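Local structure of putative uncharacterized protein (3M3I) at residues V31-G36 against F182-F187; H58-I63 against S175-P180; C79-W84 against Q147-G152; I97-Q102 against P126-Y131. The protein is of unknown function but belongs to the cupin superfamily (DUF985) and forms a two-subunit assembly. One frame throughout, in Å; residues are numbered along the deposited sequence.

Contacts 2 and 3 share one antiparallel sheet: strand 172-179 of contact 2 lies beside strand 81-87 of contact 3, their centres about 9 Å apart, and backbone bonds such as Thr83 N to Ile177 O, 2.9 Å, join them. Both also reach the second subunit. Contact 1 touches contact 2 through Phe182 N and Thr61 OG1, 2.7 Å apart, a probable hydrogen bond; the two centres are about 12 Å apart. Contact 4 belongs to the other sheet, about 14 Å from contact 3 between centres, where Pro151 packs on Leu98 and Gln102. It lies farthest from contact 2, about 23 Å between centres.

Contact 1. Residues V31-G36 against F182-F187; sequences VPHPEG and FDYRDF
Phe187 reaches across to the turn at 33-36 and meets three consecutive residues of it with the far end of its ring. The edge of the His33 imidazole is turned toward the Phe187 face in an offset edge-to-face pair, centroids 5.8 Å apart and planes at 68°. Pro34 CB lies 3.9 Å from Phe187 CE2, and Glu35 OE1 approaches Phe187 CE1 at 4.0 Å, the Glu35 carboxylate and Phe187 ring planes being nearly parallel, 11° apart. Tyr184 adds a second aromatic arm: its CE1 is 4.0 Å from Pro34 CG, and its hydroxyl stands over one face of the His33 ring, 3.8 Å from NE2, without a hydrogen bond between them.

The groups are set in place from both sides. A type I turn from His33 to Gly36, closed by Gly36 N to His33 O, brings the three residues together, and Glu35 N makes a weak bond to His33 ND1 in the imidazole plane. Glu35 OE2 is bonded to Ser73. With CG trans to its backbone N (chi1 179°), Phe187 carries its ring out to the turn. Behind it, Asp183 forms an Asx turn with Arg185 N and is gripped side-on by the NE and NH2 of that arginine, with Arg185 NH2 to Asp183 OD1 at 3.0 Å.

No direct polar bond joins the segments, and their cohesion is aromatic and apolar; polar bonds within each segment shape it, while Tyr39 adjoins both, edge-to-face with His33 and weakly hydrogen-bonded to Tyr184 OH.

Contact 2. Residues H58-I63 against S175-P180; sequences HAYTTI and SCIVSP
Thr62 and Ile177 lie side by side and point the same way from a non-hydrogen-bonded antiparallel pair, Thr62 CG2 resting 4.0 Å from Ile177 CG1. The threonine methyl stands opposite its own carbonyl carbon, which leaves OG1 between the backbone N and C (chi1 87°); that hydroxyl bonds to Gln147 of the second subunit. Tyr60 extends this face: its CB touches Ile177 CG2 at 4.2 Å, while its hydroxyl bonds to Asp81 of the second subunit.

On the reverse face, Thr61 and Val178 also run alongside each other, with Thr61 OG1 4.0 Å from Val178 CB; the hydroxyl is engaged by the backbone N of Phe182. Next to them Ile63 lays its CG1 branch against Cys176 CB, 3.7 Å away.

The two hydrogen-bonded pairs, Thr61 with Val178 and Ile63 with Cys176, each close a ring of two backbone bonds. Where the ladder gives out, Ser179 takes over through its side chain: OG donates to Ala59 O at 2.9 Å, tilted 33° from the carbonyl plane, and is also hydrogen-bonded to Ser179 OG of the second subunit. The same carbonyl receives the CA-H of Pro180, which follows a cis peptide bond.

Strand 172-179 pairs here with 56-67 and on its other edge with 81-87. This is an antiparallel beta-sheet ladder consistent with the cupin fold, with the Thr62 and Ile177 face turned to the second subunit.

Contact 3. Residues C79-W84 against Q147-G152; sequences CSDETW and QYTVPG
Strands 81-84 and 147-150 run antiparallel, their axes 4.4 Å apart at closest approach and at 161°, with hydrogen-bonded pairs Glu82 with Val150 and Trp84 with Tyr148 on either side of the non-hydrogen-bonded pair Thr83 with Thr149. At that middle pair the two threonine hydroxyls share a hydrogen bond, Thr83 OG1 to Thr149 OG1 at 2.7 Å, in which either could be the donor. Both residues turn OG1 opposite the carbonyl carbon (chi1 -63° in Thr83), which brings the oxygens together across the strands, while the Thr83 methyl, CG2, packs on Gln147 CG.

On the other face Trp84 presents the pyrrole part of its indole obliquely to Val150: NE1 is 3.6 Å from Val150 CG2. The same NE1 makes a weak bond to Glu82 OE1.

Beyond the ladder Asp81 continues the pairing with its carboxylate. OD2 accepts from Gly152 N at 2.9 Å through the anti lone pair, in a nearly straight bond of 169°, while OD1 is held by Tyr60 of the second subunit. Gly152 CA passes 3.4 Å from Ser80 O.

At the subunit interface Thr83 packs against Ile177, and Gln147 bonds to Thr62 and Ser175, of the second subunit. Strand 81-87 of this antiparallel ladder, consistent with a cupin barrel, has strand 172-179 as its other neighbour. Trp84 and Val150 face Phe156 of strand 155-159, with Leu92 and Leu94 of strand 92-98 also against the indole.

Contact 4. Residues I97-Q102 against P126-Y131; sequences ILKDPQ and PKYQVY
Tyr128 packs its ring against the backbone and side chain of Lys99, forming the close part of the contact. Lys99 CA lies over one face, 3.9 Å from the ring centroid and 18° off its normal, a CH-pi arrangement, and the aliphatic chain continues across the ring with CG 3.7 Å from Tyr128 CZ. The extended lysine, whose CG is opposite the backbone N (chi1 -166°), follows the ring out to its hydroxyl. Ile97 O stands at the edge of the ring, in its plane, and Ile97 CG2 touches Tyr128 CD1 at 4.0 Å. The hydroxyl is bonded to Gly153 O, and Tyr128 is buried, with Tyr199 and Ile155 also against it.

Backbone bonds flank this packing. Leu98 N donates to Val130 O at 3.1 Å, and Tyr128 N to Lys99 O at 3.2 Å; the latter comes from above the carbonyl plane, not along a lone pair. Tyr128 CA also points its hydrogen at Leu98 O, and the Leu98 and Val130 side chains touch.

The outer side, formed by Lys127, Pro101 and the outer chain of Lys99, is looser and more exposed. Lys127 bends at its second side-chain torsion (chi2 -60°) and brings NZ to the syn lone pair of Asp100 OD1, a salt bridge of 3.0 Å. Pro101 CG meets Val130 CG2 at 3.9 Å, about at right angles.

Here the antiparallel strands 92-98 and 130-136 pass into the loop that connects them and stay in contact there, at the margin of the five-stranded sheet, where 130-136 is an outermost strand within the chain, an arrangement consistent with the rim of a cupin beta-barrel.

Contact 1. Residues V31-G36 against F182-F187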
loop_
_atom_site.group_PDB
_atom_site.type_symbol
_atom_site.label_atom_id
_atom_site.label_comp_id
_atom_site.label_asym_id
_atom_site.label_seq_id
_atom_site.Cartn_x
_atom_site.Cartn_y
_atom_site.Cartn_z
ATOM N N VAL A 31 0.715 7.955 16.749
ATOM C CA VAL A 31 1.598 8.255 17.874
ATOM C C VAL A 31 3.028 8.273 17.358
ATOM O O VAL A 31 3.252 7.915 16.203
ATOM C CB VAL A 31 1.432 7.244 19.020
ATOM C CG1 VAL A 31 -0.023 7.223 19.469
ATOM C CG2 VAL A 31 1.873 5.849 18.591
ATOM N N PRO A 32 3.996 8.726 18.189
ATOM C CA PRO A 32 5.388 8.790 17.743
ATOM C C PRO A 32 5.997 7.418 17.527
ATOM O O PRO A 32 5.733 6.494 18.287
ATOM C CB PRO A 32 6.099 9.490 18.909
ATOM C CG PRO A 32 5.056 10.317 19.510
ATOM C CD PRO A 32 3.815 9.475 19.441
ATOM N N HIS A 33 6.819 7.323 16.496
ATOM C CA HIS A 33 7.534 6.117 16.140
ATOM C C HIS A 33 8.996 6.290 16.563
ATOM O O HIS A 33 9.525 7.394 16.515
ATOM C CB HIS A 33 7.423 5.911 14.626
ATOM C CG HIS A 33 7.781 4.536 14.173
ATOM N ND1 HIS A 33 9.077 4.075 14.154
ATOM C CD2 HIS A 33 7.013 3.519 13.725
ATOM C CE1 HIS A 33 9.092 2.831 13.716
ATOM N NE2 HIS A 33 7.852 2.473 13.440
ATOM N N PRO A 34 9.646 5.206 17.021
ATOM C CA PRO A 34 11.059 5.291 17.393
ATOM C C PRO A 34 11.936 6.041 16.371
ATOM O O PRO A 34 12.620 7.000 16.741
ATOM C CB PRO A 34 11.458 3.821 17.524
ATOM C CG PRO A 34 10.203 3.135 17.971
ATOM C CD PRO A 34 9.038 3.945 17.493
ATOM N N GLU A 35 11.886 5.627 15.101
ATOM C CA GLU A 35 12.667 6.258 14.013
ATOM C C GLU A 35 12.417 7.780 13.886
ATOM O O GLU A 35 13.302 8.540 13.483
ATOM C CB GLU A 35 12.371 5.549 12.669
ATOM C CG GLU A 35 10.941 5.797 12.103
ATOM C CD GLU A 35 10.575 4.902 10.925
ATOM O OE1 GLU A 35 10.462 3.664 11.101
ATOM O OE2 GLU A 35 10.380 5.433 9.806
ATOM N N GLY A 36 11.210 8.206 14.247
ATOM C CA GLY A 36 10.789 9.592 14.149
ATOM C C GLY A 36 9.431 9.562 13.501
ATOM O O GLY A 36 8.900 8.477 13.270
ATOM N N PHE A 182 6.630 -6.715 9.608
ATOM C CA PHE A 182 7.470 -5.998 10.553
ATOM C C PHE A 182 7.504 -6.670 11.947
ATOM O O PHE A 182 6.499 -7.188 12.448
ATOM C CB PHE A 182 6.988 -4.537 10.664
ATOM C CG PHE A 182 7.827 -3.695 11.566
ATOM C CD1 PHE A 182 8.936 -3.039 11.089
ATOM C CD2 PHE A 182 7.513 -3.561 12.893
ATOM C CE1 PHE A 182 9.713 -2.273 11.922
ATOM C CE2 PHE A 182 8.294 -2.799 13.720
ATOM C CZ PHE A 182 9.391 -2.162 13.230
ATOM N N ASP A 183 8.688 -6.646 12.554
ATOM C CA ASP A 183 8.908 -7.144 13.897
ATOM C C ASP A 183 10.085 -6.341 14.420
ATOM O O ASP A 183 11.107 -6.230 13.748
ATOM C CB ASP A 183 9.206 -8.654 13.876
ATOM C CG ASP A 183 9.244 -9.283 15.280
ATOM O OD1 ASP A 183 8.451 -10.206 15.545
ATOM O OD2 ASP A 183 10.080 -8.872 16.128
ATOM N N TYR A 184 9.945 -5.754 15.610
ATOM C CA TYR A 184 11.019 -4.920 16.163
ATOM C C TYR A 184 12.319 -5.708 16.363
ATOM O O TYR A 184 13.389 -5.112 16.467
ATOM C CB TYR A 184 10.583 -4.233 17.459
ATOM C CG TYR A 184 9.787 -2.960 17.247
ATOM C CD1 TYR A 184 10.402 -1.796 16.827
ATOM C CD2 TYR A 184 8.411 -2.925 17.472
ATOM C CE1 TYR A 184 9.664 -0.617 16.638
ATOM C CE2 TYR A 184 7.660 -1.757 17.276
ATOM C CZ TYR A 184 8.293 -0.615 16.866
ATOM O OH TYR A 184 7.559 0.538 16.674
ATOM N N ARG A 185 12.251 -7.045 16.364
ATOM C CA ARG A 185 13.475 -7.822 16.406
ATOM C C ARG A 185 14.320 -7.577 15.158
ATOM O O ARG A 185 15.534 -7.732 15.221
ATOM C CB ARG A 185 13.198 -9.301 16.635
ATOM C CG ARG A 185 12.812 -9.629 18.075
ATOM C CD ARG A 185 12.392 -11.064 18.274
ATOM N NE ARG A 185 11.184 -11.396 17.527
ATOM C CZ ARG A 185 10.511 -12.551 17.610
ATOM N NH1 ARG A 185 10.888 -13.515 18.445
ATOM N NH2 ARG A 185 9.424 -12.729 16.864
ATOM N N ASP A 186 13.682 -7.163 14.053
ATOM C CA ASP A 186 14.353 -6.816 12.792
ATOM C C ASP A 186 14.532 -5.300 12.569
ATOM O O ASP A 186 14.789 -4.852 11.440
ATOM C CB ASP A 186 13.527 -7.353 11.620
ATOM C CG ASP A 186 13.112 -8.783 11.806
ATOM O OD1 ASP A 186 13.954 -9.570 12.228
ATOM O OD2 ASP A 186 11.951 -9.135 11.515
ATOM N N PHE A 187 14.378 -4.507 13.624
ATOM C CA PHE A 187 14.437 -3.054 13.522
ATOM C C PHE A 187 15.745 -2.615 14.111
ATOM O O PHE A 187 16.005 -2.823 15.320
ATOM C CB PHE A 187 13.260 -2.468 14.270
ATOM C CG PHE A 187 13.207 -0.967 14.276
ATOM C CD1 PHE A 187 12.825 -0.264 13.138
ATOM C CD2 PHE A 187 13.483 -0.252 15.444
ATOM C CE1 PHE A 187 12.749 1.108 13.156
ATOM C CE2 PHE A 187 13.409 1.121 15.462
ATOM C CZ PHE A 187 13.039 1.808 14.322
#

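Contact 2. Residues H58-I63 against S175-P180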
loop_
_atom_site.group_PDB
_atom_site.type_symbol
_atom_site.label_atom_id
_atom_site.label_comp_id
_atom_site.label_asym_id
_atom_site.label_seq_id
_atom_site.Cartn_x
_atom_site.Cartn_y
_atom_site.Cartn_z
ATOM N N HIS A 58 4.502 -12.481 10.245
ATOM C CA HIS A 58 3.259 -12.320 9.503
ATOM C C HIS A 58 3.589 -12.127 8.016
ATOM O O HIS A 58 4.612 -11.523 7.689
ATOM C CB HIS A 58 2.473 -11.103 10.023
ATOM C CG HIS A 58 2.036 -11.234 11.452
ATOM N ND1 HIS A 58 2.745 -10.692 12.503
ATOM C CD2 HIS A 58 0.976 -11.872 12.000
ATOM C CE1 HIS A 58 2.126 -10.986 13.636
ATOM N NE2 HIS A 58 1.049 -11.701 13.356
ATOM N N ALA A 59 2.741 -12.648 7.128
ATOM C CA ALA A 59 2.922 -12.433 5.694
ATOM C C ALA A 59 3.232 -10.968 5.427
ATOM O O ALA A 59 4.218 -10.646 4.776
ATOM C CB ALA A 59 1.688 -12.860 4.906
ATOM N N TYR A 60 2.365 -10.097 5.936
ATOM C CA TYR A 60 2.546 -8.656 5.855
ATOM C C TYR A 60 2.040 -7.994 7.128
ATOM O O TYR A 60 1.273 -8.579 7.883
ATOM C CB TYR A 60 1.794 -8.083 4.659
ATOM C CG TYR A 60 0.293 -8.160 4.812
ATOM C CD1 TYR A 60 -0.432 -7.099 5.315
ATOM C CD2 TYR A 60 -0.398 -9.306 4.469
ATOM C CE1 TYR A 60 -1.795 -7.181 5.472
ATOM C CE2 TYR A 60 -1.776 -9.391 4.624
ATOM C CZ TYR A 60 -2.465 -8.323 5.131
ATOM O OH TYR A 60 -3.828 -8.403 5.284
ATOM N N THR A 61 2.495 -6.770 7.342
ATOM C CA THR A 61 2.006 -5.881 8.372
ATOM C C THR A 61 1.905 -4.536 7.689
ATOM O O THR A 61 2.693 -4.248 6.802
ATOM C CB THR A 61 2.972 -5.806 9.575
ATOM O OG1 THR A 61 4.269 -5.417 9.135
ATOM C CG2 THR A 61 3.086 -7.156 10.291
ATOM N N THR A 62 0.915 -3.724 8.062
ATOM C CA THR A 62 0.747 -2.389 7.453
ATOM C C THR A 62 0.631 -1.321 8.524
ATOM O O THR A 62 0.306 -1.619 9.677
ATOM C CB THR A 62 -0.508 -2.264 6.528
ATOM O OG1 THR A 62 -1.646 -1.905 7.316
ATOM C CG2 THR A 62 -0.799 -3.557 5.765
ATOM N N ILE A 63 0.901 -0.077 8.124
ATOM C CA ILE A 63 0.800 1.079 9.014
ATOM C C ILE A 63 0.458 2.341 8.247
ATOM O O ILE A 63 0.639 2.417 7.046
ATOM C CB ILE A 63 2.118 1.355 9.795
ATOM C CG1 ILE A 63 3.241 1.794 8.863
ATOM C CG2 ILE A 63 2.575 0.134 10.592
ATOM C CD1 ILE A 63 4.432 2.380 9.599
ATOM N N SER A 175 0.870 5.324 3.632
ATOM C CA SER A 175 0.770 4.007 4.220
ATOM C C SER A 175 2.047 3.265 3.883
ATOM O O SER A 175 2.595 3.452 2.804
ATOM C CB SER A 175 -0.438 3.255 3.674
ATOM O OG SER A 175 -1.634 3.822 4.144
ATOM N N CYS A 176 2.522 2.449 4.825
ATOM C CA CYS A 176 3.643 1.559 4.595
ATOM C C CYS A 176 3.219 0.108 4.799
ATOM O O CYS A 176 2.479 -0.208 5.727
ATOM C CB CYS A 176 4.788 1.890 5.539
ATOM S SG CYS A 176 5.345 3.586 5.472
ATOM N N ILE A 177 3.703 -0.780 3.936
ATOM C CA ILE A 177 3.472 -2.221 4.102
ATOM C C ILE A 177 4.817 -2.919 4.123
ATOM O O ILE A 177 5.577 -2.772 3.192
ATOM C CB ILE A 177 2.609 -2.776 2.951
ATOM C CG1 ILE A 177 1.327 -1.962 2.815
ATOM C CG2 ILE A 177 2.248 -4.230 3.168
ATOM C CD1 ILE A 177 0.557 -2.327 1.578
ATOM N N VAL A 178 5.126 -3.639 5.198
ATOM C CA VAL A 178 6.333 -4.457 5.245
ATOM C C VAL A 178 5.937 -5.908 5.025
ATOM O O VAL A 178 5.005 -6.386 5.654
ATOM C CB VAL A 178 7.094 -4.298 6.576
ATOM C CG1 VAL A 178 8.465 -4.957 6.478
ATOM C CG2 VAL A 178 7.234 -2.832 6.944
ATOM N N SER A 179 6.607 -6.580 4.089
ATOM C CA SER A 179 6.324 -7.989 3.762
ATOM C C SER A 179 7.557 -8.740 3.256
ATOM O O SER A 179 8.164 -8.335 2.253
ATOM C CB SER A 179 5.230 -8.109 2.710
ATOM O OG SER A 179 5.106 -9.452 2.264
ATOM N N PRO A 180 7.924 -9.847 3.937
ATOM C CA PRO A 180 7.302 -10.387 5.144
ATOM C C PRO A 180 7.316 -9.390 6.319
ATOM O O PRO A 180 8.135 -8.481 6.350
ATOM C CB PRO A 180 8.145 -11.641 5.434
ATOM C CG PRO A 180 8.665 -12.041 4.125
ATOM C CD PRO A 180 8.968 -10.759 3.426
#

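Contact 3. Residues C79-W84 against Q147-G152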
loop_
_atom_site.group_PDB
_atom_site.type_symbol
_atom_site.label_atom_id
_atom_site.label_comp_id
_atom_site.label_asym_id
_atom_site.label_seq_id
_atom_site.Cartn_x
_atom_site.Cartn_y
_atom_site.Cartn_z
ATOM N N CYS A 79 14.784 -5.991 7.461
ATOM C CA CYS A 79 15.281 -7.144 6.718
ATOM C C CYS A 79 14.292 -7.620 5.642
ATOM O O CYS A 79 14.609 -8.511 4.887
ATOM C CB CYS A 79 15.668 -8.279 7.675
ATOM S SG CYS A 79 14.399 -9.488 7.928
ATOM N N SER A 80 13.117 -7.003 5.573
ATOM C CA SER A 80 12.169 -7.233 4.495
ATOM C C SER A 80 11.898 -5.923 3.747
ATOM O O SER A 80 12.199 -4.851 4.254
ATOM C CB SER A 80 10.870 -7.791 5.068
ATOM O OG SER A 80 11.122 -8.942 5.848
ATOM N N ASP A 81 11.337 -6.033 2.539
ATOM C CA ASP A 81 10.951 -4.873 1.724
ATOM C C ASP A 81 9.858 -4.082 2.418
ATOM O O ASP A 81 9.003 -4.656 3.087
ATOM C CB ASP A 81 10.368 -5.293 0.368
ATOM C CG ASP A 81 11.344 -6.028 -0.512
ATOM O OD1 ASP A 81 10.868 -6.694 -1.451
ATOM O OD2 ASP A 81 12.569 -5.946 -0.296
ATOM N N GLU A 82 9.864 -2.772 2.223
ATOM C CA GLU A 82 8.797 -1.921 2.709
ATOM C C GLU A 82 8.273 -1.007 1.592
ATOM O O GLU A 82 9.028 -0.244 0.989
ATOM C CB GLU A 82 9.292 -1.093 3.878
ATOM C CG GLU A 82 8.214 -0.202 4.460
ATOM C CD GLU A 82 8.679 0.586 5.660
ATOM O OE1 GLU A 82 9.814 1.113 5.632
ATOM O OE2 GLU A 82 7.891 0.682 6.616
ATOM N N THR A 83 6.972 -1.082 1.342
ATOM C CA THR A 83 6.353 -0.361 0.237
ATOM C C THR A 83 5.603 0.852 0.777
ATOM O O THR A 83 4.786 0.715 1.687
ATOM C CB THR A 83 5.382 -1.284 -0.572
ATOM O OG1 THR A 83 6.116 -2.370 -1.162
ATOM C CG2 THR A 83 4.692 -0.512 -1.659
ATOM N N TRP A 84 5.879 2.016 0.189
ATOM C CA TRP A 84 5.348 3.316 0.617
ATOM C C TRP A 84 4.326 3.882 -0.374
ATOM O O TRP A 84 4.680 4.140 -1.501
ATOM C CB TRP A 84 6.506 4.308 0.707
ATOM C CG TRP A 84 7.461 3.980 1.775
ATOM C CD1 TRP A 84 8.279 2.894 1.839
ATOM C CD2 TRP A 84 7.715 4.749 2.950
ATOM N NE1 TRP A 84 9.024 2.930 2.989
ATOM C CE2 TRP A 84 8.693 4.056 3.695
ATOM C CE3 TRP A 84 7.201 5.949 3.452
ATOM C CZ2 TRP A 84 9.169 4.518 4.912
ATOM C CZ3 TRP A 84 7.681 6.420 4.659
ATOM C CH2 TRP A 84 8.660 5.702 5.381
ATOM N N GLN A 147 3.781 5.238 -5.486
ATOM C CA GLN A 147 4.164 4.023 -4.778
ATOM C C GLN A 147 5.666 3.809 -4.987
ATOM O O GLN A 147 6.198 4.140 -6.033
ATOM C CB GLN A 147 3.344 2.864 -5.355
ATOM C CG GLN A 147 3.561 1.510 -4.721
ATOM C CD GLN A 147 3.088 0.349 -5.595
ATOM O OE1 GLN A 147 3.741 -0.662 -5.660
ATOM N NE2 GLN A 147 1.932 0.489 -6.234
ATOM N N TYR A 148 6.341 3.260 -3.985
ATOM C CA TYR A 148 7.754 2.910 -4.071
ATOM C C TYR A 148 8.118 1.942 -2.948
ATOM O O TYR A 148 7.590 2.042 -1.840
ATOM C CB TYR A 148 8.630 4.156 -3.992
ATOM C CG TYR A 148 10.102 3.840 -3.959
ATOM C CD1 TYR A 148 10.845 3.741 -5.136
ATOM C CD2 TYR A 148 10.749 3.604 -2.754
ATOM C CE1 TYR A 148 12.206 3.438 -5.103
ATOM C CE2 TYR A 148 12.093 3.302 -2.717
ATOM C CZ TYR A 148 12.815 3.214 -3.887
ATOM O OH TYR A 148 14.150 2.910 -3.818
ATOM N N THR A 149 9.028 1.014 -3.254
ATOM C CA THR A 149 9.426 -0.073 -2.363
ATOM C C THR A 149 10.897 0.031 -1.971
ATOM O O THR A 149 11.772 0.025 -2.827
ATOM C CB THR A 149 9.181 -1.452 -3.009
ATOM O OG1 THR A 149 7.780 -1.652 -3.169
ATOM C CG2 THR A 149 9.726 -2.578 -2.143
ATOM N N VAL A 150 11.151 0.110 -0.662
ATOM C CA VAL A 150 12.502 0.206 -0.127
ATOM C C VAL A 150 12.980 -1.222 0.069
ATOM O O VAL A 150 12.384 -1.951 0.845
ATOM C CB VAL A 150 12.528 0.977 1.212
ATOM C CG1 VAL A 150 13.939 1.050 1.762
ATOM C CG2 VAL A 150 11.958 2.375 1.023
ATOM N N PRO A 151 14.034 -1.644 -0.655
ATOM C CA PRO A 151 14.382 -3.060 -0.549
ATOM C C PRO A 151 14.923 -3.403 0.835
ATOM O O PRO A 151 15.596 -2.575 1.449
ATOM C CB PRO A 151 15.463 -3.243 -1.619
ATOM C CG PRO A 151 15.297 -2.074 -2.551
ATOM C CD PRO A 151 14.866 -0.955 -1.658
ATOM N N GLY A 152 14.600 -4.601 1.316
ATOM C CA GLY A 152 15.163 -5.119 2.552
ATOM C C GLY A 152 16.678 -5.029 2.533
ATOM O O GLY A 152 17.317 -5.346 1.543
#

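Contact 4. Residues I97-Q102 against P126-Y131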
loop_
_atom_site.group_PDB
_atom_site.type_symbol
_atom_site.label_atom_id
_atom_site.label_comp_id
_atom_site.label_asym_id
_atom_site.label_seq_id
_atom_site.Cartn_x
_atom_site.Cartn_y
_atom_site.Cartn_z
ATOM N N ILE A 97 19.837 4.312 1.080
ATOM C CA ILE A 97 21.152 3.771 0.752
ATOM C C ILE A 97 20.970 2.264 0.564
ATOM O O ILE A 97 20.623 1.566 1.500
ATOM C CB ILE A 97 22.207 4.038 1.844
ATOM C CG1 ILE A 97 22.215 5.511 2.271
ATOM C CG2 ILE A 97 23.579 3.618 1.335
ATOM C CD1 ILE A 97 22.807 5.761 3.654
ATOM N N LEU A 98 21.172 1.769 -0.650
ATOM C CA LEU A 98 20.918 0.360 -0.951
ATOM C C LEU A 98 22.113 -0.468 -0.540
ATOM O O LEU A 98 23.228 -0.009 -0.670
ATOM C CB LEU A 98 20.673 0.160 -2.450
ATOM C CG LEU A 98 19.602 1.007 -3.132
ATOM C CD1 LEU A 98 19.733 0.847 -4.647
ATOM C CD2 LEU A 98 18.197 0.619 -2.673
ATOM N N LYS A 99 21.874 -1.683 -0.055
ATOM C CA LYS A 99 22.951 -2.640 0.233
ATOM C C LYS A 99 23.643 -3.080 -1.057
ATOM O O LYS A 99 24.857 -3.194 -1.105
ATOM C CB LYS A 99 22.396 -3.861 0.964
ATOM C CG LYS A 99 23.438 -4.741 1.607
ATOM C CD LYS A 99 22.756 -5.777 2.484
ATOM C CE LYS A 99 23.738 -6.546 3.352
ATOM N NZ LYS A 99 23.038 -7.357 4.401
ATOM N N ASP A 100 22.848 -3.366 -2.081
ATOM C CA ASP A 100 23.321 -3.422 -3.473
ATOM C C ASP A 100 22.253 -2.731 -4.314
ATOM O O ASP A 100 21.116 -2.600 -3.860
ATOM C CB ASP A 100 23.497 -4.856 -3.973
ATOM C CG ASP A 100 24.045 -5.794 -2.923
ATOM O OD1 ASP A 100 25.265 -6.079 -2.942
ATOM O OD2 ASP A 100 23.249 -6.263 -2.087
ATOM N N PRO A 101 22.596 -2.286 -5.540
ATOM C CA PRO A 101 21.576 -1.831 -6.512
ATOM C C PRO A 101 20.350 -2.772 -6.640
ATOM O O PRO A 101 20.155 -3.414 -7.671
ATOM C CB PRO A 101 22.363 -1.757 -7.811
ATOM C CG PRO A 101 23.756 -1.385 -7.365
ATOM C CD PRO A 101 23.969 -2.018 -6.015
ATOM N N GLN A 102 19.512 -2.795 -5.597
ATOM C CA GLN A 102 18.499 -3.842 -5.402
ATOM C C GLN A 102 17.070 -3.414 -5.738
ATOM O O GLN A 102 16.108 -4.061 -5.319
ATOM C CB GLN A 102 18.588 -4.373 -3.962
ATOM C CG GLN A 102 19.704 -5.401 -3.819
ATOM C CD GLN A 102 20.134 -5.662 -2.400
ATOM O OE1 GLN A 102 19.922 -4.846 -1.511
ATOM N NE2 GLN A 102 20.776 -6.811 -2.186
ATOM N N PRO A 126 31.726 -4.500 -2.583
ATOM C CA PRO A 126 31.594 -3.542 -1.470
ATOM C C PRO A 126 30.184 -2.965 -1.378
ATOM O O PRO A 126 29.667 -2.476 -2.380
ATOM C CB PRO A 126 32.607 -2.437 -1.812
ATOM C CG PRO A 126 33.019 -2.671 -3.226
ATOM C CD PRO A 126 32.781 -4.108 -3.538
ATOM N N LYS A 127 29.586 -3.020 -0.185
ATOM C CA LYS A 127 28.149 -2.707 0.010
ATOM C C LYS A 127 27.862 -1.229 0.290
ATOM O O LYS A 127 28.772 -0.443 0.559
ATOM C CB LYS A 127 27.565 -3.530 1.164
ATOM C CG LYS A 127 27.842 -5.019 1.107
ATOM C CD LYS A 127 27.290 -5.661 -0.158
ATOM C CE LYS A 127 27.358 -7.180 -0.092
ATOM N NZ LYS A 127 27.287 -7.796 -1.438
ATOM N N TYR A 128 26.582 -0.877 0.210
ATOM C CA TYR A 128 26.070 0.455 0.562
ATOM C C TYR A 128 26.656 1.629 -0.233
ATOM O O TYR A 128 26.892 2.710 0.308
ATOM C CB TYR A 128 26.168 0.671 2.078
ATOM C CG TYR A 128 25.242 -0.264 2.833
ATOM C CD1 TYR A 128 23.874 -0.057 2.836
ATOM C CD2 TYR A 128 25.728 -1.373 3.502
ATOM C CE1 TYR A 128 23.026 -0.909 3.494
ATOM C CE2 TYR A 128 24.878 -2.228 4.161
ATOM C CZ TYR A 128 23.527 -1.988 4.150
ATOM O OH TYR A 128 22.676 -2.834 4.807
ATOM N N GLN A 129 26.830 1.427 -1.531
ATOM C CA GLN A 129 27.453 2.447 -2.382
ATOM C C GLN A 129 26.483 3.394 -3.062
ATOM O O GLN A 129 26.867 4.515 -3.386
ATOM C CB GLN A 129 28.329 1.794 -3.446
ATOM C CG GLN A 129 29.511 1.059 -2.875
ATOM C CD GLN A 129 30.627 0.974 -3.853
ATOM O OE1 GLN A 129 31.337 1.954 -4.081
ATOM N NE2 GLN A 129 30.793 -0.194 -4.462
ATOM N N VAL A 130 25.241 2.956 -3.270
ATOM C CA VAL A 130 24.285 3.709 -4.081
ATOM C C VAL A 130 23.240 4.456 -3.248
ATOM O O VAL A 130 22.339 3.855 -2.678
ATOM C CB VAL A 130 23.588 2.791 -5.123
ATOM C CG1 VAL A 130 22.526 3.554 -5.905
ATOM C CG2 VAL A 130 24.618 2.211 -6.087
ATOM N N TYR A 131 23.361 5.780 -3.213
ATOM C CA TYR A 131 22.369 6.637 -2.577
ATOM C C TYR A 131 21.304 7.035 -3.602
ATOM O O TYR A 131 21.620 7.492 -4.710
ATOM C CB TYR A 131 23.041 7.880 -1.982
ATOM C CG TYR A 131 22.087 8.905 -1.398
ATOM C CD1 TYR A 131 21.014 8.527 -0.599
ATOM C CD2 TYR A 131 22.273 10.255 -1.628
ATOM C CE1 TYR A 131 20.146 9.465 -0.071
ATOM C CE2 TYR A 131 21.411 11.196 -1.098
ATOM C CZ TYR A 131 20.349 10.794 -0.323
ATOM O OH TYR A 131 19.503 11.742 0.197
#